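Local coordinates for protein alpha,alpha-trehalose-phosphate synthase (UDP-forming) (Burkholderia multivorans, PDB 5UOF) that belongs to glycosyltransferase family 20 and has a GT-B fold, built from two Rossmann-like domains, at residues Y233-V237 and M374-E380; P369-N375 and F398-E404; P96-Y100 and L163-S169; I136-D140 and W453-V458. All blocks are in the same frame, centred on the assembly; numbering follows the deposited sequence. Where two conformers were deposited one is given.

Contact 1: residues Y233-V237 and M374-E380; sequences YPIGV and MNLVAKE
Ile235, Gly236 and Val237 lie in an irregular loop that runs past the start of helix 376-384, and the CA of Val237 comes to 6.9 Å from the CA of Lys379. The Lys379 side chain makes the one polar bond across. Its chain is extended beyond CG, so the ammonium group reaches the loop backbone. NZ sits 2.8 Å from Ile235 O and donates to it. The donor lies above the carbonyl plane, 45° out of it, and so does not follow a lone pair. NZ also forms a salt bridge with Glu404, which gives the buried charge a counter-ion. The loop follows strand 226-232 of the large mixed sheet. The helix follows strand 364-367 of the six-stranded parallel sheet. The contact therefore joins the two halves of the GT-B fold. Apolar groups fill in around the lysine. Met374 bends at chi2 and chi3, and its CE meets Pro234 CB at 3.7 Å. Leu376 CD2 touches two residues of the loop: it is 4.1 Å from Ile235 CG2 and 4.2 Å from Val237 CG1. The same Val237 CG1 packs on Lys379 CB at 4.0 Å, against the aliphatic root of the lysine. At the helix start Asn375 is the N-cap. Its OD1 accepts from Ala378 N at 2.9 Å, with the N-H in the carbonyl plane. Glu380 is bound by Arg352.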
# COMPACT_ATOMS: atom_id res chain seq x y z
N TYR A 233 -2.88 4.49 -21.70
CA TYR A 233 -3.37 3.81 -22.90
C TYR A 233 -4.09 2.54 -22.44
O TYR A 233 -3.51 1.45 -22.49
CB TYR A 233 -2.23 3.44 -23.86
CG TYR A 233 -1.23 4.52 -24.19
CD1 TYR A 233 -0.21 4.85 -23.31
CD2 TYR A 233 -1.27 5.19 -25.41
CE1 TYR A 233 0.72 5.83 -23.61
CE2 TYR A 233 -0.34 6.17 -25.73
CZ TYR A 233 0.66 6.48 -24.82
OH TYR A 233 1.58 7.45 -25.12
N PRO A 234 -5.31 2.66 -21.90
CA PRO A 234 -6.01 1.47 -21.39
C PRO A 234 -6.23 0.43 -22.49
O PRO A 234 -6.73 0.75 -23.56
CB PRO A 234 -7.34 2.04 -20.87
CG PRO A 234 -7.48 3.40 -21.50
CD PRO A 234 -6.06 3.90 -21.66
N ILE A 235 -5.84 -0.81 -22.21
CA ILE A 235 -5.94 -1.89 -23.20
C ILE A 235 -7.38 -2.37 -23.28
O ILE A 235 -7.98 -2.73 -22.26
CB ILE A 235 -4.99 -3.04 -22.84
CG1 ILE A 235 -3.53 -2.60 -22.93
CG2 ILE A 235 -5.24 -4.25 -23.76
CD1 ILE A 235 -2.53 -3.74 -22.73
N GLY A 236 -7.92 -2.43 -24.49
CA GLY A 236 -9.26 -2.91 -24.72
C GLY A 236 -9.29 -4.25 -25.43
O GLY A 236 -8.29 -4.99 -25.48
N VAL A 237 -10.45 -4.56 -26.00
CA VAL A 237 -10.67 -5.82 -26.70
C VAL A 237 -11.33 -5.50 -28.03
O VAL A 237 -11.48 -4.33 -28.40
CB VAL A 237 -11.54 -6.79 -25.88
CG1 VAL A 237 -10.88 -7.09 -24.54
CG2 VAL A 237 -12.94 -6.19 -25.66
N MET A 374 -5.78 -3.84 -15.23
CA MET A 374 -6.89 -3.59 -16.14
C MET A 374 -7.99 -4.61 -15.89
O MET A 374 -9.04 -4.25 -15.35
CB MET A 374 -6.40 -3.62 -17.60
CG MET A 374 -7.50 -3.41 -18.65
SD MET A 374 -8.47 -1.91 -18.37
CE MET A 374 -7.19 -0.64 -18.39
N ASN A 375 -7.71 -5.87 -16.24
CA ASN A 375 -8.59 -7.04 -16.19
C ASN A 375 -9.39 -7.16 -17.48
O ASN A 375 -10.45 -6.55 -17.63
CB ASN A 375 -9.53 -7.06 -14.98
CG ASN A 375 -10.11 -8.43 -14.75
OD1 ASN A 375 -10.90 -8.91 -15.56
ND2 ASN A 375 -9.67 -9.10 -13.69
N LEU A 376 -8.87 -7.96 -18.40
CA LEU A 376 -9.56 -8.16 -19.67
C LEU A 376 -10.73 -9.13 -19.57
O LEU A 376 -11.64 -9.07 -20.40
CB LEU A 376 -8.56 -8.63 -20.74
CG LEU A 376 -7.43 -7.62 -21.02
CD1 LEU A 376 -6.39 -8.22 -21.94
CD2 LEU A 376 -7.99 -6.33 -21.62
N VAL A 377 -10.74 -10.00 -18.56
CA VAL A 377 -11.92 -10.85 -18.36
C VAL A 377 -13.17 -10.00 -18.17
O VAL A 377 -14.23 -10.32 -18.71
CB VAL A 377 -11.70 -11.83 -17.19
CG1 VAL A 377 -13.02 -12.40 -16.70
CG2 VAL A 377 -10.77 -12.96 -17.63
N ALA A 378 -13.06 -8.89 -17.43
CA ALA A 378 -14.23 -8.02 -17.26
C ALA A 378 -14.74 -7.51 -18.61
O ALA A 378 -15.95 -7.49 -18.86
CB ALA A 378 -13.90 -6.85 -16.33
N LYS A 379 -13.83 -7.11 -19.50
CA LYS A 379 -14.25 -6.59 -20.80
C LYS A 379 -14.78 -7.71 -21.69
O LYS A 379 -15.79 -7.52 -22.39
CB LYS A 379 -13.08 -5.86 -21.47
CG LYS A 379 -12.56 -4.67 -20.62
CD LYS A 379 -11.59 -3.79 -21.38
CE LYS A 379 -11.28 -2.49 -20.59
NZ LYS A 379 -10.36 -1.56 -21.33
N GLU A 380 -14.12 -8.86 -21.66
CA GLU A 380 -14.58 -10.03 -22.41
C GLU A 380 -15.96 -10.48 -21.94
O GLU A 380 -16.79 -10.91 -22.75
CB GLU A 380 -13.60 -11.19 -22.25
CG GLU A 380 -12.26 -10.93 -22.92
CD GLU A 380 -11.15 -11.82 -22.39
OE1 GLU A 380 -11.42 -12.69 -21.55
OE2 GLU A 380 -9.99 -11.64 -22.83

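Contact 2: residues P369-N375 and F398-E404; sequences PLRDGMN and FAGAAAE
Phe398 holds CG anti to its own carbonyl carbon (chi1 -57°), with CB directed at the loop 369-375. Its CB lies 3.1 Å from Leu370 O. Arg371 starts out anti to the backbone N (chi1 -179°) and then bends at chi2 and chi3. In the conformer described, one of two, this brings one face of the guanidinium against Phe398 CB and CD1, the planes 36° apart. The same arginine makes a cation-pi contact with Tyr100. Past these groups the loops join through their backbones. Asp372 and Ala399 form a single beta bridge: Asp372 N donates to Phe398 O at 3.1 Å, and Gly400 N to Asp372 O at 2.9 Å. Ala401 N binds Met374 O at 2.8 Å. Gly400 CA sits 3.3 Å from Gly373 O in a CA-H...O contact. Met374 SD rests on Ala401 CB at 3.8 Å. Asp372 OD1 accepts from Met374 N at 3.1 Å, an Asx turn, while OD2 takes Asn375 ND2 and a salt bridge from Lys278. These loops follow strands 364-367 and 392-396, neighbours in the parallel sheet. Since the bonds across are all backbone to backbone, the pairing fixes the course of both loops, while Asp372 braces one of them from within.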
# COMPACT_ATOMS: atom_id res chain seq x y z
N PRO A 369 -11.03 -8.71 -8.39
CA PRO A 369 -9.67 -8.82 -7.85
C PRO A 369 -9.38 -7.72 -6.85
O PRO A 369 -9.94 -6.62 -6.93
CB PRO A 369 -8.77 -8.67 -9.09
CG PRO A 369 -9.61 -7.82 -10.04
CD PRO A 369 -11.02 -8.34 -9.82
N LEU A 370 -8.46 -8.00 -5.93
CA LEU A 370 -8.05 -6.98 -4.96
C LEU A 370 -7.30 -5.84 -5.64
O LEU A 370 -7.36 -4.70 -5.16
CB LEU A 370 -7.16 -7.60 -3.88
CG LEU A 370 -7.78 -8.80 -3.18
CD1 LEU A 370 -6.86 -9.30 -2.07
CD2 LEU A 370 -9.19 -8.46 -2.66
N ARG A 371 -6.62 -6.13 -6.75
CA ARG A 371 -5.86 -5.14 -7.49
C ARG A 371 -5.53 -5.72 -8.86
O ARG A 371 -5.10 -6.88 -8.95
CB ARG A 371 -4.59 -4.76 -6.71
CG ARG A 371 -3.71 -3.71 -7.36
CD ARG A 371 -4.44 -2.41 -7.62
NE ARG A 371 -4.72 -1.66 -6.39
CZ ARG A 371 -4.92 -0.35 -6.36
NH1 ARG A 371 -4.84 0.36 -7.48
NH2 ARG A 371 -5.16 0.27 -5.21
N ASP A 372 -5.75 -4.93 -9.91
CA ASP A 372 -5.53 -5.41 -11.28
C ASP A 372 -5.24 -4.21 -12.18
O ASP A 372 -5.97 -3.22 -12.14
CB ASP A 372 -6.76 -6.18 -11.77
CG ASP A 372 -6.48 -7.08 -12.97
OD1 ASP A 372 -5.78 -6.63 -13.91
OD2 ASP A 372 -6.99 -8.22 -12.98
N GLY A 373 -4.18 -4.30 -12.97
CA GLY A 373 -3.86 -3.20 -13.87
C GLY A 373 -5.01 -2.84 -14.80
O GLY A 373 -5.18 -1.67 -15.16
N MET A 374 -5.78 -3.84 -15.23
CA MET A 374 -6.89 -3.59 -16.14
C MET A 374 -7.99 -4.61 -15.89
O MET A 374 -9.04 -4.25 -15.35
CB MET A 374 -6.40 -3.62 -17.60
CG MET A 374 -7.50 -3.41 -18.65
SD MET A 374 -8.47 -1.91 -18.37
CE MET A 374 -7.19 -0.64 -18.39
N ASN A 375 -7.71 -5.87 -16.24
CA ASN A 375 -8.59 -7.04 -16.19
C ASN A 375 -9.39 -7.16 -17.48
O ASN A 375 -10.45 -6.55 -17.63
CB ASN A 375 -9.53 -7.06 -14.98
CG ASN A 375 -10.11 -8.43 -14.75
OD1 ASN A 375 -10.90 -8.91 -15.56
ND2 ASN A 375 -9.67 -9.10 -13.69
N PHE A 398 -10.83 -1.70 -7.70
CA PHE A 398 -9.37 -1.67 -7.82
C PHE A 398 -8.87 -2.33 -9.09
O PHE A 398 -7.65 -2.54 -9.23
CB PHE A 398 -8.73 -2.34 -6.61
CG PHE A 398 -9.13 -1.73 -5.29
CD1 PHE A 398 -8.69 -0.47 -4.94
CD2 PHE A 398 -9.93 -2.44 -4.40
CE1 PHE A 398 -9.04 0.09 -3.72
CE2 PHE A 398 -10.29 -1.88 -3.19
CZ PHE A 398 -9.85 -0.63 -2.84
N ALA A 399 -9.77 -2.70 -9.99
CA ALA A 399 -9.38 -3.13 -11.33
C ALA A 399 -9.33 -1.92 -12.25
O ALA A 399 -10.21 -1.04 -12.18
CB ALA A 399 -10.36 -4.17 -11.88
N GLY A 400 -8.29 -1.84 -13.08
CA GLY A 400 -8.17 -0.72 -13.99
C GLY A 400 -9.40 -0.52 -14.86
O GLY A 400 -9.74 0.62 -15.22
N ALA A 401 -10.08 -1.61 -15.21
CA ALA A 401 -11.24 -1.53 -16.09
C ALA A 401 -12.41 -0.79 -15.45
O ALA A 401 -13.32 -0.35 -16.16
CB ALA A 401 -11.68 -2.93 -16.52
N ALA A 402 -12.41 -0.65 -14.12
CA ALA A 402 -13.48 0.07 -13.43
C ALA A 402 -13.56 1.53 -13.85
O ALA A 402 -14.63 2.14 -13.74
CB ALA A 402 -13.29 -0.02 -11.91
N ALA A 403 -12.47 2.11 -14.33
CA ALA A 403 -12.51 3.49 -14.80
C ALA A 403 -13.34 3.64 -16.07
O ALA A 403 -13.80 4.74 -16.37
CB ALA A 403 -11.09 4.00 -15.04
N GLU A 404 -13.54 2.55 -16.79
CA GLU A 404 -14.28 2.56 -18.06
C GLU A 404 -15.65 1.92 -17.96
O GLU A 404 -16.62 2.45 -18.52
CB GLU A 404 -13.47 1.81 -19.13
CG GLU A 404 -12.16 2.48 -19.51
CD GLU A 404 -11.33 1.63 -20.46
OE1 GLU A 404 -10.50 0.81 -19.97
OE2 GLU A 404 -11.51 1.77 -21.69

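Contact 3: residues P96-Y100 and L163-S169; sequences PVFHY and LHIPFPS. With EDO (1,2-ethanediol), chain H.
Phe98 forms the apolar centre, with Pro168 lying over one face of its ring. The CD of Pro168 is 3.7 Å from the ring centroid, a CH-pi contact. Here the last turn of helix 89-98 packs on the loop after strand 159-162, within the Rossmann-like domain that carries the large mixed sheet. Leu163, Ile165 and Phe167 line the rest of the Phe98 ring. Leu163 CD2 approaches its edge. Ile165 CD1 meets CD2 of Phe98 at 3.7 Å. The Phe167 ring comes in obliquely, its plane at 79° to that of Phe98. Ile165 CG1 lies between the backbone N and the carbonyl carbon (chi1 63°), and from there CD1 reaches Phe98. Pro166 O is buried 3.2 Å from Phe98 CD2 and has no hydrogen-bond partner. Further out, Pro166 CD lies over a face of the His99 ring, a second CH-pi contact. The ring of His99 touches Ile165 CB through CE1, and its ND1 is hydrogen-bonded to Trp95 O. The helix ends in a Schellman motif with Tyr100, at positive phi, as the C-prime residue. This turn sends the tyrosine ring along Pro168, with CE1 4.0 Å from Pro168 CB. Its hydroxyl forms the polar edge. The hydroxyl is hydrogen-bonded to Asp171 of the second subunit, which places this edge at the dimer interface. Ser169 N donates to Tyr100 OH at 3.1 Å in a nearly straight bond (162°). One water donates both to Tyr100 OH, at 2.9 Å, and to Phe167 O, at 2.7 Å.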
# COMPACT_ATOMS: atom_id res chain seq x y z
N PRO A 96 4.61 -8.02 -6.44
CA PRO A 96 3.74 -7.84 -5.26
C PRO A 96 3.60 -6.38 -4.84
O PRO A 96 2.49 -5.98 -4.46
CB PRO A 96 4.42 -8.70 -4.18
CG PRO A 96 5.84 -8.88 -4.64
CD PRO A 96 5.73 -8.94 -6.14
N VAL A 97 4.67 -5.58 -4.88
CA VAL A 97 4.53 -4.19 -4.45
C VAL A 97 3.63 -3.42 -5.39
O VAL A 97 2.78 -2.64 -4.95
CB VAL A 97 5.91 -3.52 -4.32
CG1 VAL A 97 5.71 -2.01 -4.08
CG2 VAL A 97 6.71 -4.14 -3.16
N PHE A 98 3.78 -3.63 -6.71
CA PHE A 98 2.94 -2.91 -7.66
C PHE A 98 1.48 -3.34 -7.57
O PHE A 98 0.60 -2.59 -8.01
CB PHE A 98 3.44 -3.11 -9.09
CG PHE A 98 4.67 -2.30 -9.45
CD1 PHE A 98 5.68 -2.05 -8.53
CD2 PHE A 98 4.82 -1.82 -10.75
CE1 PHE A 98 6.82 -1.33 -8.90
CE2 PHE A 98 5.94 -1.09 -11.12
CZ PHE A 98 6.96 -0.86 -10.19
N HIS A 99 1.20 -4.52 -7.01
CA HIS A 99 -0.19 -4.92 -6.75
C HIS A 99 -0.59 -4.63 -5.31
O HIS A 99 -1.55 -5.23 -4.80
CB HIS A 99 -0.41 -6.39 -7.11
CG HIS A 99 -0.37 -6.64 -8.58
ND1 HIS A 99 0.81 -6.77 -9.29
CD2 HIS A 99 -1.37 -6.72 -9.50
CE1 HIS A 99 0.54 -6.94 -10.57
NE2 HIS A 99 -0.78 -6.92 -10.72
N TYR A 100 0.13 -3.71 -4.66
CA TYR A 100 -0.24 -3.20 -3.33
C TYR A 100 -0.17 -4.30 -2.27
O TYR A 100 -0.90 -4.28 -1.28
CB TYR A 100 -1.61 -2.52 -3.36
CG TYR A 100 -1.54 -1.14 -3.98
CD1 TYR A 100 -1.45 -0.98 -5.35
CD2 TYR A 100 -1.53 -0.00 -3.19
CE1 TYR A 100 -1.36 0.28 -5.92
CE2 TYR A 100 -1.44 1.25 -3.75
CZ TYR A 100 -1.36 1.40 -5.11
OH TYR A 100 -1.28 2.66 -5.66
N LEU A 163 3.47 -0.36 -19.30
CA LEU A 163 3.31 -1.16 -18.09
C LEU A 163 1.90 -1.76 -18.07
O LEU A 163 0.91 -1.03 -18.06
CB LEU A 163 3.53 -0.29 -16.86
CG LEU A 163 3.59 -1.06 -15.54
CD1 LEU A 163 4.87 -1.93 -15.49
CD2 LEU A 163 3.55 -0.06 -14.38
N HIS A 164 1.82 -3.09 -18.07
CA HIS A 164 0.52 -3.75 -18.09
C HIS A 164 -0.10 -3.90 -16.70
O HIS A 164 -1.32 -4.09 -16.59
CB HIS A 164 0.63 -5.12 -18.74
CG HIS A 164 0.99 -5.07 -20.19
ND1 HIS A 164 0.13 -5.49 -21.18
CD2 HIS A 164 2.11 -4.63 -20.82
CE1 HIS A 164 0.71 -5.31 -22.36
NE2 HIS A 164 1.91 -4.80 -22.17
N ILE A 165 0.70 -3.81 -15.64
CA ILE A 165 0.24 -3.95 -14.27
C ILE A 165 0.08 -2.55 -13.67
O ILE A 165 0.45 -1.56 -14.33
CB ILE A 165 1.21 -4.83 -13.46
CG1 ILE A 165 2.58 -4.17 -13.36
CG2 ILE A 165 1.33 -6.21 -14.11
CD1 ILE A 165 3.48 -4.86 -12.35
N PRO A 166 -0.48 -2.40 -12.47
CA PRO A 166 -0.61 -1.06 -11.88
C PRO A 166 0.75 -0.42 -11.62
O PRO A 166 1.77 -1.10 -11.53
CB PRO A 166 -1.34 -1.32 -10.55
CG PRO A 166 -2.03 -2.67 -10.75
CD PRO A 166 -1.02 -3.44 -11.58
N PHE A 167 0.76 0.91 -11.53
CA PHE A 167 1.94 1.58 -11.00
C PHE A 167 1.56 2.20 -9.66
O PHE A 167 0.65 3.04 -9.61
CB PHE A 167 2.48 2.66 -11.94
CG PHE A 167 3.86 3.11 -11.56
CD1 PHE A 167 4.96 2.35 -11.92
CD2 PHE A 167 4.05 4.26 -10.81
CE1 PHE A 167 6.24 2.74 -11.54
CE2 PHE A 167 5.34 4.66 -10.45
CZ PHE A 167 6.43 3.91 -10.82
N PRO A 168 2.19 1.77 -8.57
CA PRO A 168 1.76 2.21 -7.24
C PRO A 168 2.14 3.66 -6.95
O PRO A 168 3.10 4.20 -7.49
CB PRO A 168 2.49 1.25 -6.30
CG PRO A 168 3.77 0.93 -7.04
CD PRO A 168 3.41 0.94 -8.51
N SER A 169 1.34 4.27 -6.06
CA SER A 169 1.64 5.61 -5.58
C SER A 169 2.99 5.64 -4.85
O SER A 169 3.49 4.59 -4.42
CB SER A 169 0.52 6.09 -4.65
OG SER A 169 0.37 5.19 -3.58
C1 EDO H . -0.29 -1.15 0.43
O1 EDO H . -0.93 -1.23 1.70
C2 EDO H . 1.15 -1.62 0.58
O2 EDO H . 1.17 -3.02 0.84
O HOH W 1 -1.76 3.36 -8.39

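Contact 4: residues I136-D140 and W453-V458; sequences IWVHD and WRDTFV. With EDO (1,2-ethanediol), chain Q.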
# COMPACT_ATOMS: atom_id res chain seq x y z
N ILE A 136 11.02 1.34 -31.09
CA ILE A 136 11.15 0.22 -30.17
C ILE A 136 10.06 0.33 -29.11
O ILE A 136 9.91 1.38 -28.48
CB ILE A 136 12.54 0.18 -29.52
CG1 ILE A 136 13.62 0.23 -30.62
CG2 ILE A 136 12.70 -1.06 -28.66
CD1 ILE A 136 15.03 0.25 -30.07
N TRP A 137 9.32 -0.77 -28.90
CA TRP A 137 8.20 -0.81 -27.96
C TRP A 137 8.41 -1.97 -26.99
O TRP A 137 8.25 -3.14 -27.38
CB TRP A 137 6.88 -0.96 -28.71
CG TRP A 137 5.66 -0.75 -27.85
CD1 TRP A 137 5.63 -0.44 -26.52
CD2 TRP A 137 4.30 -0.82 -28.28
NE1 TRP A 137 4.33 -0.32 -26.09
CE2 TRP A 137 3.49 -0.54 -27.16
CE3 TRP A 137 3.68 -1.09 -29.51
CZ2 TRP A 137 2.11 -0.54 -27.23
CZ3 TRP A 137 2.29 -1.08 -29.57
CH2 TRP A 137 1.53 -0.81 -28.44
N VAL A 138 8.74 -1.65 -25.73
CA VAL A 138 9.05 -2.62 -24.68
C VAL A 138 7.83 -2.83 -23.79
O VAL A 138 7.17 -1.86 -23.38
CB VAL A 138 10.25 -2.13 -23.84
CG1 VAL A 138 10.60 -3.15 -22.75
CG2 VAL A 138 11.45 -1.84 -24.75
N HIS A 139 7.54 -4.08 -23.45
CA HIS A 139 6.32 -4.42 -22.72
C HIS A 139 6.60 -4.99 -21.34
O HIS A 139 7.25 -6.03 -21.21
CB HIS A 139 5.47 -5.40 -23.53
CG HIS A 139 4.81 -4.73 -24.69
ND1 HIS A 139 3.53 -4.22 -24.62
CD2 HIS A 139 5.29 -4.40 -25.91
CE1 HIS A 139 3.24 -3.64 -25.77
NE2 HIS A 139 4.29 -3.73 -26.56
N ASP A 140 6.11 -4.27 -20.33
CA ASP A 140 5.83 -4.75 -18.97
C ASP A 140 7.05 -4.87 -18.06
O ASP A 140 8.19 -4.65 -18.46
CB ASP A 140 5.09 -6.09 -19.02
CG ASP A 140 4.01 -6.18 -17.94
OD1 ASP A 140 3.75 -5.15 -17.26
OD2 ASP A 140 3.42 -7.27 -17.76
N TRP A 453 -5.40 1.29 -28.32
CA TRP A 453 -4.12 1.10 -27.64
C TRP A 453 -2.97 1.05 -28.64
O TRP A 453 -1.99 1.79 -28.53
CB TRP A 453 -4.18 -0.20 -26.83
CG TRP A 453 -2.92 -0.62 -26.13
CD1 TRP A 453 -2.38 -0.10 -24.99
CD2 TRP A 453 -2.07 -1.73 -26.50
NE1 TRP A 453 -1.24 -0.78 -24.64
CE2 TRP A 453 -1.05 -1.80 -25.53
CE3 TRP A 453 -2.09 -2.66 -27.54
CZ2 TRP A 453 -0.04 -2.76 -25.59
CZ3 TRP A 453 -1.10 -3.61 -27.59
CH2 TRP A 453 -0.08 -3.66 -26.62
N ARG A 454 -3.09 0.17 -29.63
CA ARG A 454 -2.03 -0.01 -30.60
C ARG A 454 -1.77 1.28 -31.37
O ARG A 454 -0.62 1.75 -31.47
CB ARG A 454 -2.40 -1.14 -31.55
CG ARG A 454 -1.57 -1.17 -32.79
CD ARG A 454 -1.89 -2.40 -33.64
NE ARG A 454 -3.20 -2.33 -34.28
CZ ARG A 454 -4.24 -3.08 -33.94
NH1 ARG A 454 -4.15 -3.96 -32.95
NH2 ARG A 454 -5.38 -2.94 -34.59
N ASP A 455 -2.82 1.88 -31.92
CA ASP A 455 -2.66 3.00 -32.84
C ASP A 455 -2.16 4.25 -32.12
O ASP A 455 -1.31 4.98 -32.65
CB ASP A 455 -3.98 3.30 -33.55
CG ASP A 455 -4.33 2.26 -34.59
OD1 ASP A 455 -3.42 1.53 -35.05
OD2 ASP A 455 -5.52 2.17 -34.94
N THR A 456 -2.68 4.53 -30.91
CA THR A 456 -2.27 5.75 -30.22
C THR A 456 -0.85 5.63 -29.68
O THR A 456 -0.08 6.60 -29.71
CB THR A 456 -3.25 6.08 -29.09
OG1 THR A 456 -3.33 4.99 -28.19
CG2 THR A 456 -4.65 6.33 -29.67
N PHE A 457 -0.47 4.44 -29.21
CA PHE A 457 0.90 4.29 -28.71
C PHE A 457 1.90 4.40 -29.85
O PHE A 457 2.89 5.13 -29.76
CB PHE A 457 1.08 2.97 -27.95
CG PHE A 457 2.31 2.95 -27.09
CD1 PHE A 457 3.57 2.74 -27.65
CD2 PHE A 457 2.22 3.17 -25.73
CE1 PHE A 457 4.71 2.74 -26.86
CE2 PHE A 457 3.36 3.17 -24.93
CZ PHE A 457 4.61 2.95 -25.49
N VAL A 458 1.63 3.71 -30.97
CA VAL A 458 2.54 3.79 -32.11
C VAL A 458 2.61 5.22 -32.64
O VAL A 458 3.68 5.70 -33.02
CB VAL A 458 2.11 2.79 -33.20
CG1 VAL A 458 2.88 3.05 -34.50
CG2 VAL A 458 2.32 1.36 -32.72
C1 EDO Q . -0.29 1.75 -36.92
O1 EDO Q . -1.22 2.61 -36.25
C2 EDO Q . -0.38 0.34 -36.36
O2 EDO Q . -1.37 -0.43 -37.05
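Trp137 projects from strand 135-139 as a flat blade, and Phe457 and Trp453 of helix 450-472 receive it. With His139 they form an aromatic cluster between the large sheet and the C-terminal helix. In the GT-B fold the last helix typically crosses back to the N-terminal domain, and this packing fits that pattern. Trp137 and Phe457 each hold CG anti to the backbone N (chi1 -169° and -163°), and the two side chains reach out from strand and helix to overlap. Their rings lie almost parallel, 7° apart. The five-membered ring of Trp137 and the Phe457 ring make an offset stack with centroids 3.8 Å apart. His139 NE2 lies over the opposite face of Trp137, 3.2 Å above its plane, so the indole is covered on both sides. The far corner of the blade fits against Trp453. There Trp137 CZ2 lies over a face of that indole, 3.5 Å from Trp453 CZ2, and the six-membered rings are tilted, meeting obliquely. The outer edge of Trp137 abuts the helix backbone: CH2 is 4.2 Å from Arg454 CA. Val458 CG2 packs obliquely on the ring nearby, 4.0 Å from Trp137 CZ3. His139 also bonds through ND1 to His164, and Phe162 meets Trp453 edge-to-face. His139 reaches Trp453 rim to rim, with CE1 3.4 Å from Trp453 CZ2.

In the fold
All four contacts are mostly buried, and none is a surface patch. Contact 1 spans the two domains, and contact 4 ties the C-terminal helix to the large sheet. Contact 2 stays within the loops of the parallel sheet, and contact 3 within the other domain. Contacts 1 and 2 share Met374 and Asn375 as well as the Lys379-Glu404 pair. Tyr233 and Ile235 of contact 1 pack on Trp453 of contact 4. Asp140 OD1 of contact 4 probably takes His164 N of contact 3. Contacts 2 and 3 both reach the second subunit. Backbone bonds dominate contact 2, contact 1 sets one buried lysine among apolar groups, and ring packing dominates contacts 3 and 4.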